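Local coordinates for protein intimin (PDB 6TQD) that probably mediates bacterial adhesion as an outer-membrane adhesin, whose extracellular juncture domains adopt a constitutively extended conformation, at residues I37-S42 with G49-S54; P67-V70 with S74-Y77; T80-D85 with S91-L96. One frame throughout, in Å; residues are numbered along the deposited sequence.

Contact 1: residues I37-S42 with G49-S54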
loop_
_atom_site.group_PDB
_atom_site.type_symbol
_atom_site.label_atom_id
_atom_site.label_comp_id
_atom_site.label_asym_id
_atom_site.label_seq_id
_atom_site.Cartn_x
_atom_site.Cartn_y
_atom_site.Cartn_z
ATOM N N ILE A 37 1.691 -17.431 -23.162
ATOM C CA ILE A 37 1.046 -16.254 -22.606
ATOM C C ILE A 37 1.873 -15.046 -23.035
ATOM O O ILE A 37 3.107 -15.068 -22.917
ATOM C CB ILE A 37 1.000 -16.304 -21.064
ATOM C CG1 ILE A 37 0.450 -17.635 -20.543
ATOM C CG2 ILE A 37 0.198 -15.145 -20.539
ATOM C CD1 ILE A 37 -0.998 -17.914 -20.907
ATOM N N VAL A 38 1.201 -13.998 -23.495
ATOM C CA VAL A 38 1.840 -12.755 -23.920
ATOM C C VAL A 38 1.359 -11.613 -23.029
ATOM O O VAL A 38 0.147 -11.411 -22.861
ATOM C CB VAL A 38 1.545 -12.455 -25.402
ATOM C CG1 VAL A 38 2.076 -11.095 -25.783
ATOM C CG2 VAL A 38 2.150 -13.535 -26.298
ATOM N N TRP A 39 2.308 -10.863 -22.463
ATOM C CA TRP A 39 2.018 -9.862 -21.446
ATOM C C TRP A 39 2.304 -8.447 -21.931
ATOM O O TRP A 39 3.276 -8.211 -22.652
ATOM C CB TRP A 39 2.900 -10.064 -20.201
ATOM C CG TRP A 39 2.606 -11.270 -19.422
ATOM C CD1 TRP A 39 3.160 -12.500 -19.599
ATOM C CD2 TRP A 39 1.693 -11.390 -18.326
ATOM N NE1 TRP A 39 2.654 -13.386 -18.680
ATOM C CE2 TRP A 39 1.754 -12.732 -17.881
ATOM C CE3 TRP A 39 0.853 -10.489 -17.663
ATOM C CZ2 TRP A 39 1.000 -13.195 -16.817
ATOM C CZ3 TRP A 39 0.088 -10.959 -16.594
ATOM C CH2 TRP A 39 0.167 -12.293 -16.193
ATOM N N ASP A 40 1.469 -7.515 -21.509
ATOM C CA ASP A 40 1.764 -6.078 -21.519
ATOM C C ASP A 40 1.976 -5.677 -20.064
ATOM O O ASP A 40 1.015 -5.560 -19.300
ATOM C CB ASP A 40 0.646 -5.262 -22.156
ATOM C CG ASP A 40 0.876 -3.745 -22.044
ATOM O OD1 ASP A 40 1.824 -3.311 -21.358
ATOM O OD2 ASP A 40 0.099 -2.973 -22.652
ATOM N N ASP A 41 3.235 -5.561 -19.657
ATOM C CA ASP A 41 3.596 -5.151 -18.306
ATOM C C ASP A 41 4.202 -3.748 -18.280
ATOM O O ASP A 41 4.959 -3.413 -17.364
ATOM C CB ASP A 41 4.519 -6.171 -17.648
ATOM C CG ASP A 41 5.848 -6.301 -18.340
ATOM O OD1 ASP A 41 6.076 -5.593 -19.347
ATOM O OD2 ASP A 41 6.686 -7.127 -17.890
ATOM N N SER A 42 3.868 -2.916 -19.269
ATOM C CA SER A 42 4.506 -1.606 -19.383
ATOM C C SER A 42 4.274 -0.743 -18.148
ATOM O O SER A 42 5.123 0.088 -17.811
ATOM C CB SER A 42 4.002 -0.889 -20.632
ATOM O OG SER A 42 2.605 -0.691 -20.561
ATOM N N GLY A 49 9.717 -2.542 -12.391
ATOM C CA GLY A 49 9.263 -3.899 -12.174
ATOM C C GLY A 49 9.022 -4.582 -13.502
ATOM O O GLY A 49 9.221 -4.007 -14.571
ATOM N N GLN A 50 8.586 -5.838 -13.432
ATOM C CA GLN A 50 8.360 -6.582 -14.661
ATOM C C GLN A 50 7.618 -7.864 -14.352
ATOM O O GLN A 50 7.577 -8.332 -13.214
ATOM C CB GLN A 50 9.681 -6.921 -15.354
ATOM C CG GLN A 50 10.552 -7.867 -14.564
ATOM C CD GLN A 50 11.862 -8.154 -15.260
ATOM O OE1 GLN A 50 11.902 -8.899 -16.242
ATOM N NE2 GLN A 50 12.947 -7.588 -14.746
ATOM N N ILE A 51 7.037 -8.442 -15.396
ATOM C CA ILE A 51 6.532 -9.807 -15.367
ATOM C C ILE A 51 7.462 -10.664 -16.200
ATOM O O ILE A 51 7.828 -10.291 -17.323
ATOM C CB ILE A 51 5.082 -9.889 -15.862
ATOM C CG1 ILE A 51 4.164 -9.500 -14.712
ATOM C CG2 ILE A 51 4.778 -11.294 -16.372
ATOM C CD1 ILE A 51 2.846 -9.006 -15.143
ATOM N N GLN A 52 7.859 -11.806 -15.644
ATOM C CA GLN A 52 8.820 -12.681 -16.279
ATOM C C GLN A 52 8.412 -14.125 -16.048
ATOM O O GLN A 52 7.747 -14.451 -15.060
ATOM C CB GLN A 52 10.240 -12.502 -15.726
ATOM C CG GLN A 52 10.320 -12.684 -14.233
ATOM C CD GLN A 52 11.745 -12.547 -13.703
ATOM O OE1 GLN A 52 12.216 -13.399 -12.961
ATOM N NE2 GLN A 52 12.456 -11.534 -14.172
ATOM N N HIS A 53 8.814 -14.991 -16.974
ATOM C CA HIS A 53 8.651 -16.414 -16.766
ATOM C C HIS A 53 9.430 -16.844 -15.531
ATOM O O HIS A 53 10.538 -16.362 -15.273
ATOM C CB HIS A 53 9.159 -17.155 -18.003
ATOM C CG HIS A 53 8.585 -18.527 -18.159
ATOM N ND1 HIS A 53 9.194 -19.650 -17.638
ATOM C CD2 HIS A 53 7.455 -18.959 -18.770
ATOM C CE1 HIS A 53 8.466 -20.715 -17.925
ATOM N NE2 HIS A 53 7.408 -20.325 -18.612
ATOM N N SER A 54 8.830 -17.739 -14.742
ATOM C CA SER A 54 9.463 -18.184 -13.503
ATOM C C SER A 54 10.675 -19.074 -13.743
ATOM O O SER A 54 11.404 -19.365 -12.789
ATOM C CB SER A 54 8.451 -18.940 -12.638
ATOM O OG SER A 54 7.311 -18.142 -12.362
#
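Trp39 and Ile51 meet inside a beta sandwich, at the point where strand 34-40, the rim of one sheet, passes over to strand 50-53, the rim of the other. The firm part of the contact is apolar. Ile51 is modelled in two conformations; in the one described here its CG2 stands over the indole, 3.5 Å from the centroid of the five-membered ring of Trp39 and only 4° off the normal, a CH-pi contact. The CG1-CD1 branch ends on the same side, by the CE3-CZ3 rim, with CD1 of Ile51 3.5 Å from CE3 of Trp39. The first torsion of Trp39 sets CG beside the backbone N (chi1 -69°), which turns the indole toward Ile51. Ile24 and Tyr62 touch the same pair and continue the core.

One polar bond lies beside this packing. Asp41 OD2 takes the backbone N of Ile51 at 2.8 Å, almost straight, through the lone pair pointing away from its other oxygen. That other oxygen, OD1, forms a salt bridge with Arg45 of the short helix 42-45, so both ends of the carboxylate are held, and Asp41 ties the start of the helix to the edge of the second sheet. The arginine would tend to keep the carboxylate ionised.

Away from the core the contact thins out. Gln50 grazes Asp41 OD2 with its CB, 3.9 Å away, and then leads its amide off toward Gln52, whose NE2 reaches Gln50 OE1 in a weak bond. In 37-42, the exposed Asp40 turns its CB away from 49-54 and makes an Asx turn into the helix, its OD1 accepting the backbone N of Ser42 at 2.9 Å.

Contact 2: residues P67-V70 with S74-Y77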
loop_
_atom_site.group_PDB
_atom_site.type_symbol
_atom_site.label_atom_id
_atom_site.label_comp_id
_atom_site.label_asym_id
_atom_site.label_seq_id
_atom_site.Cartn_x
_atom_site.Cartn_y
_atom_site.Cartn_z
ATOM N N PRO A 67 8.101 -3.256 -8.294
ATOM C CA PRO A 67 9.023 -2.116 -8.194
ATOM C C PRO A 67 9.169 -1.635 -6.753
ATOM O O PRO A 67 8.493 -2.104 -5.834
ATOM C CB PRO A 67 8.368 -1.045 -9.068
ATOM C CG PRO A 67 6.937 -1.371 -9.049
ATOM C CD PRO A 67 6.849 -2.882 -8.971
ATOM N N ALA A 68 10.076 -0.681 -6.571
ATOM C CA ALA A 68 10.175 0.022 -5.303
ATOM C C ALA A 68 8.918 0.846 -5.050
ATOM O O ALA A 68 8.250 1.311 -5.974
ATOM C CB ALA A 68 11.393 0.940 -5.296
ATOM N N TYR A 69 8.608 1.029 -3.774
ATOM C CA TYR A 69 7.451 1.816 -3.386
ATOM C C TYR A 69 7.701 3.283 -3.705
ATOM O O TYR A 69 8.799 3.806 -3.478
ATOM C CB TYR A 69 7.223 1.658 -1.888
ATOM C CG TYR A 69 6.010 2.347 -1.337
ATOM C CD1 TYR A 69 4.745 1.796 -1.457
ATOM C CD2 TYR A 69 6.125 3.572 -0.689
ATOM C CE1 TYR A 69 3.636 2.435 -0.936
ATOM C CE2 TYR A 69 5.033 4.211 -0.165
ATOM C CZ TYR A 69 3.786 3.646 -0.294
ATOM O OH TYR A 69 2.696 4.297 0.235
ATOM N N VAL A 70 6.672 3.950 -4.205
ATOM C CA VAL A 70 6.732 5.367 -4.546
ATOM C C VAL A 70 5.997 6.139 -3.461
ATOM O O VAL A 70 4.775 6.028 -3.324
ATOM C CB VAL A 70 6.121 5.634 -5.929
ATOM C CG1 VAL A 70 6.149 7.118 -6.247
ATOM C CG2 VAL A 70 6.847 4.830 -7.009
ATOM N N SER A 74 0.973 6.272 -6.848
ATOM C CA SER A 74 -0.170 5.382 -6.989
ATOM C C SER A 74 0.127 4.015 -6.387
ATOM O O SER A 74 -0.670 3.477 -5.602
ATOM C CB SER A 74 -0.527 5.245 -8.469
ATOM O OG SER A 74 -1.180 4.023 -8.718
ATOM N N ASN A 75 1.244 3.424 -6.781
ATOM C CA ASN A 75 1.661 2.085 -6.358
ATOM C C ASN A 75 0.686 0.994 -6.788
ATOM O O ASN A 75 0.708 -0.100 -6.234
ATOM C CB ASN A 75 1.950 2.041 -4.857
ATOM C CG ASN A 75 3.082 2.948 -4.487
ATOM O OD1 ASN A 75 4.223 2.740 -4.917
ATOM N ND2 ASN A 75 2.782 4.000 -3.716
ATOM N N VAL A 76 -0.166 1.289 -7.770
ATOM C CA VAL A 76 -1.058 0.317 -8.382
ATOM C C VAL A 76 -0.689 0.212 -9.854
ATOM O O VAL A 76 -0.555 1.230 -10.537
ATOM C CB VAL A 76 -2.532 0.728 -8.217
ATOM C CG1 VAL A 76 -3.438 -0.290 -8.861
ATOM C CG2 VAL A 76 -2.882 0.857 -6.749
ATOM N N TYR A 77 -0.523 -1.013 -10.338
ATOM C CA TYR A 77 -0.047 -1.259 -11.691
ATOM C C TYR A 77 -0.992 -2.239 -12.363
ATOM O O TYR A 77 -1.211 -3.336 -11.848
ATOM C CB TYR A 77 1.379 -1.817 -11.670
ATOM C CG TYR A 77 2.321 -0.895 -10.946
ATOM C CD1 TYR A 77 2.921 0.163 -11.608
ATOM C CD2 TYR A 77 2.570 -1.061 -9.601
ATOM C CE1 TYR A 77 3.763 1.032 -10.948
ATOM C CE2 TYR A 77 3.422 -0.197 -8.925
ATOM C CZ TYR A 77 4.012 0.837 -9.606
ATOM O OH TYR A 77 4.846 1.707 -8.948
HETATM O O HOH W 1 5.516 1.003 -6.537
#
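Asn75 grips Val70 near the end of the loop that carries the chain from strand 62-65, in one sheet of the sandwich, to strand 76-85 in the other. The hydrogen bonds centre on Asn75. Its amide clasps both backbone polar atoms of one residue: OD1 accepts from Val70 N at 2.8 Å, in the carbonyl plane and on a lone pair, while ND2 donates to Val70 O at 2.9 Å. This pair of hydrogen bonds fixes the amide's rotation and mimics the pairing of a neighbouring strand. Just before it, Ser74 OG accepts from Val76 N in an ST turn, leading into the strand.

Stacking adds a second hold. Tyr69 lays its ring nearly parallel to the Asn75 amide, the planes 6° apart, with ND2 above one face toward the rim and 3.3 Å from CE1 of Tyr69. The CG of Tyr69 is turned anti to its N (chi1 -176°), bringing the ring alongside the clasp.

Apolar packing comes from Pro67, whose CG is 3.7 Å from CZ of Tyr77, approaching the ring obliquely; Leu44 touches both side chains.

One water links Ala68, Asn75 and Tyr77: it donates to Ala68 O and to Asn75 OD1, giving that oxygen a second donor, and it accepts the hydroxyl of Tyr77, lying in the ring plane 2.6 Å from OH.

Contact 3: residues T80-D85 with S91-L96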
loop_
_atom_site.group_PDB
_atom_site.type_symbol
_atom_site.label_atom_id
_atom_site.label_comp_id
_atom_site.label_asym_id
_atom_site.label_seq_id
_atom_site.Cartn_x
_atom_site.Cartn_y
_atom_site.Cartn_z
ATOM N N THR A 80 -1.750 -6.740 -18.425
ATOM C CA THR A 80 -2.672 -7.608 -19.130
ATOM C C THR A 80 -1.949 -8.832 -19.681
ATOM O O THR A 80 -0.789 -8.759 -20.088
ATOM C CB THR A 80 -3.415 -6.896 -20.278
ATOM O OG1 THR A 80 -2.480 -6.206 -21.107
ATOM C CG2 THR A 80 -4.440 -5.920 -19.720
ATOM N N ALA A 81 -2.666 -9.945 -19.724
ATOM C CA ALA A 81 -2.155 -11.189 -20.266
ATOM C C ALA A 81 -3.140 -11.747 -21.270
ATOM O O ALA A 81 -4.345 -11.731 -21.043
ATOM C CB ALA A 81 -1.986 -12.239 -19.172
ATOM N N ARG A 82 -2.613 -12.298 -22.354
ATOM C CA ARG A 82 -3.401 -12.950 -23.380
ATOM C C ARG A 82 -2.789 -14.318 -23.630
ATOM O O ARG A 82 -1.583 -14.427 -23.873
ATOM C CB ARG A 82 -3.399 -12.116 -24.662
ATOM C CG ARG A 82 -4.339 -12.624 -25.748
ATOM C CD ARG A 82 -4.196 -11.824 -27.039
ATOM N NE ARG A 82 -4.672 -10.437 -26.980
ATOM C CZ ARG A 82 -5.943 -10.061 -27.124
ATOM N NH1 ARG A 82 -6.895 -10.972 -27.279
ATOM N NH2 ARG A 82 -6.265 -8.780 -27.130
ATOM N N ALA A 83 -3.613 -15.355 -23.591
ATOM C CA ALA A 83 -3.155 -16.702 -23.905
ATOM C C ALA A 83 -3.359 -16.990 -25.384
ATOM O O ALA A 83 -4.319 -16.516 -25.997
ATOM C CB ALA A 83 -3.912 -17.729 -23.073
ATOM N N TYR A 84 -2.435 -17.769 -25.966
ATOM C CA TYR A 84 -2.569 -18.258 -27.326
ATOM C C TYR A 84 -2.486 -19.781 -27.318
ATOM O O TYR A 84 -1.670 -20.366 -26.583
ATOM C CB TYR A 84 -1.453 -17.762 -28.245
ATOM C CG TYR A 84 -1.566 -16.315 -28.645
ATOM C CD1 TYR A 84 -1.168 -15.320 -27.786
ATOM C CD2 TYR A 84 -2.056 -15.946 -29.894
ATOM C CE1 TYR A 84 -1.255 -13.995 -28.140
ATOM C CE2 TYR A 84 -2.146 -14.614 -30.260
ATOM C CZ TYR A 84 -1.735 -13.644 -29.371
ATOM O OH TYR A 84 -1.804 -12.296 -29.692
ATOM N N ASP A 85 -3.280 -20.411 -28.179
ATOM C CA ASP A 85 -3.219 -21.861 -28.349
ATOM C C ASP A 85 -2.320 -22.220 -29.529
ATOM O O ASP A 85 -1.791 -21.361 -30.236
ATOM C CB ASP A 85 -4.617 -22.474 -28.442
ATOM C CG ASP A 85 -5.355 -22.145 -29.731
ATOM O OD1 ASP A 85 -4.720 -21.715 -30.712
ATOM O OD2 ASP A 85 -6.591 -22.346 -29.756
ATOM N N SER A 91 -7.052 -15.846 -26.249
ATOM C CA SER A 91 -8.071 -15.601 -25.246
ATOM C C SER A 91 -8.410 -14.113 -25.195
ATOM O O SER A 91 -7.894 -13.302 -25.958
ATOM C CB SER A 91 -7.555 -16.032 -23.873
ATOM O OG SER A 91 -6.497 -15.178 -23.448
ATOM N N ASN A 92 -9.277 -13.743 -24.253
ATOM C CA ASN A 92 -9.389 -12.339 -23.900
ATOM C C ASN A 92 -8.040 -11.843 -23.376
ATOM O O ASN A 92 -7.194 -12.615 -22.909
ATOM C CB ASN A 92 -10.399 -12.176 -22.764
ATOM C CG ASN A 92 -11.828 -12.442 -23.181
ATOM O OD1 ASN A 92 -12.216 -12.189 -24.317
ATOM N ND2 ASN A 92 -12.628 -12.952 -22.251
ATOM N N ASN A 93 -7.847 -10.520 -23.438
ATOM C CA ASN A 93 -6.703 -9.864 -22.807
ATOM C C ASN A 93 -7.153 -9.537 -21.387
ATOM O O ASN A 93 -8.016 -8.679 -21.189
ATOM C CB ASN A 93 -6.321 -8.620 -23.607
ATOM C CG ASN A 93 -4.870 -8.225 -23.424
ATOM O OD1 ASN A 93 -4.042 -9.009 -22.936
ATOM N ND2 ASN A 93 -4.540 -7.021 -23.873
ATOM N N VAL A 94 -6.589 -10.231 -20.411
ATOM C CA VAL A 94 -7.135 -10.264 -19.062
ATOM C C VAL A 94 -6.307 -9.392 -18.135
ATOM O O VAL A 94 -5.071 -9.478 -18.103
ATOM C CB VAL A 94 -7.193 -11.718 -18.545
ATOM C CG1 VAL A 94 -7.788 -11.783 -17.165
ATOM C CG2 VAL A 94 -7.998 -12.588 -19.506
ATOM N N LEU A 95 -7.000 -8.602 -17.323
ATOM C CA LEU A 95 -6.371 -7.649 -16.431
ATOM C C LEU A 95 -5.896 -8.332 -15.160
ATOM O O LEU A 95 -6.597 -9.155 -14.562
ATOM C CB LEU A 95 -7.399 -6.576 -16.067
ATOM C CG LEU A 95 -7.009 -5.558 -15.002
ATOM C CD1 LEU A 95 -5.844 -4.718 -15.477
ATOM C CD2 LEU A 95 -8.212 -4.697 -14.668
ATOM N N LEU A 96 -4.677 -7.993 -14.767
ATOM C CA LEU A 96 -4.119 -8.313 -13.463
ATOM C C LEU A 96 -3.699 -6.995 -12.829
ATOM O O LEU A 96 -3.000 -6.201 -13.465
ATOM C CB LEU A 96 -2.902 -9.221 -13.605
ATOM C CG LEU A 96 -2.013 -9.469 -12.386
ATOM C CD1 LEU A 96 -2.768 -10.195 -11.281
ATOM C CD2 LEU A 96 -0.757 -10.240 -12.758
#
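Ser91 holds its OG between its own backbone N and carbonyl carbon (chi1 68°), which swings the hydroxyl across to Ala83, while Arg82 runs extended through chi2 and then bends at chi3 (-69°), folding its guanidinium over the partner strand. These two side chains finish a beta hairpin of strands 76-85 and 90-101; the axes of 80-85 and 91-96 run antiparallel and approach to 4.4 Å.

The regular part of the ladder lies toward Thr80. Ala81 and Val94 form a hydrogen-bonded pair, Ala81 N giving to Val94 O at 2.9 Å and Val94 N returning to Ala81 O at 2.8 Å. Beside them Thr80 and Leu95 make a non-hydrogen-bonded pair, with the CA of Thr80 3.2 Å from Val94 O in a CA-H...O contact. Ala81 and Val94 have their side chains on the one face, where Leu8 of strand 6-9 touches both.

Toward the turn the pattern slips. Ser91 N still donates to Ala83 O, but in return Ala83 N finds Ser91 OG, at 2.9 Å, instead of a backbone carbonyl. The same hydroxyl passes its own proton to Asn92 O at 2.7 Å, inside its own strand. On the face shared by Thr80, Arg82 and Asn93, the arginine covers the second strand: CB of Asn93 sits over one side of the guanidinium, 3.5 Å from NH2 of Arg82. NH1 of Arg82 also approaches Ser91 O, but the angle of 116° makes this bond weak.

The chemistry implies that one serine hydroxyl, accepting from one strand and donating to the other, repairs the ladder where backbone pairing lapses, while the arginine contributes mostly through its flat surface rather than through a strong bond.

Overall arrangement
From the N terminus, contact 1 comes first, closing the short loop that holds helix 42-45 between strand 34-40 and strand 50-53. Contact 2 follows, closing the turn 71-73 in the loop before strand 76-85, and contact 3 then closes the hairpin turn between strands 76-85 and 90-101. The three are in series, none nested in or crossing another. Contact 1 joins the edge strands of the two sheets; contact 2 binds the loop after strand 62-65 to the start of strand 76-85, and the two touch where Gly49 packs on Pro67. Contact 3 lies beside contact 1 in the same sheet, Val38 N and Asp40 N probably bonding to Arg82 O and Thr80 O.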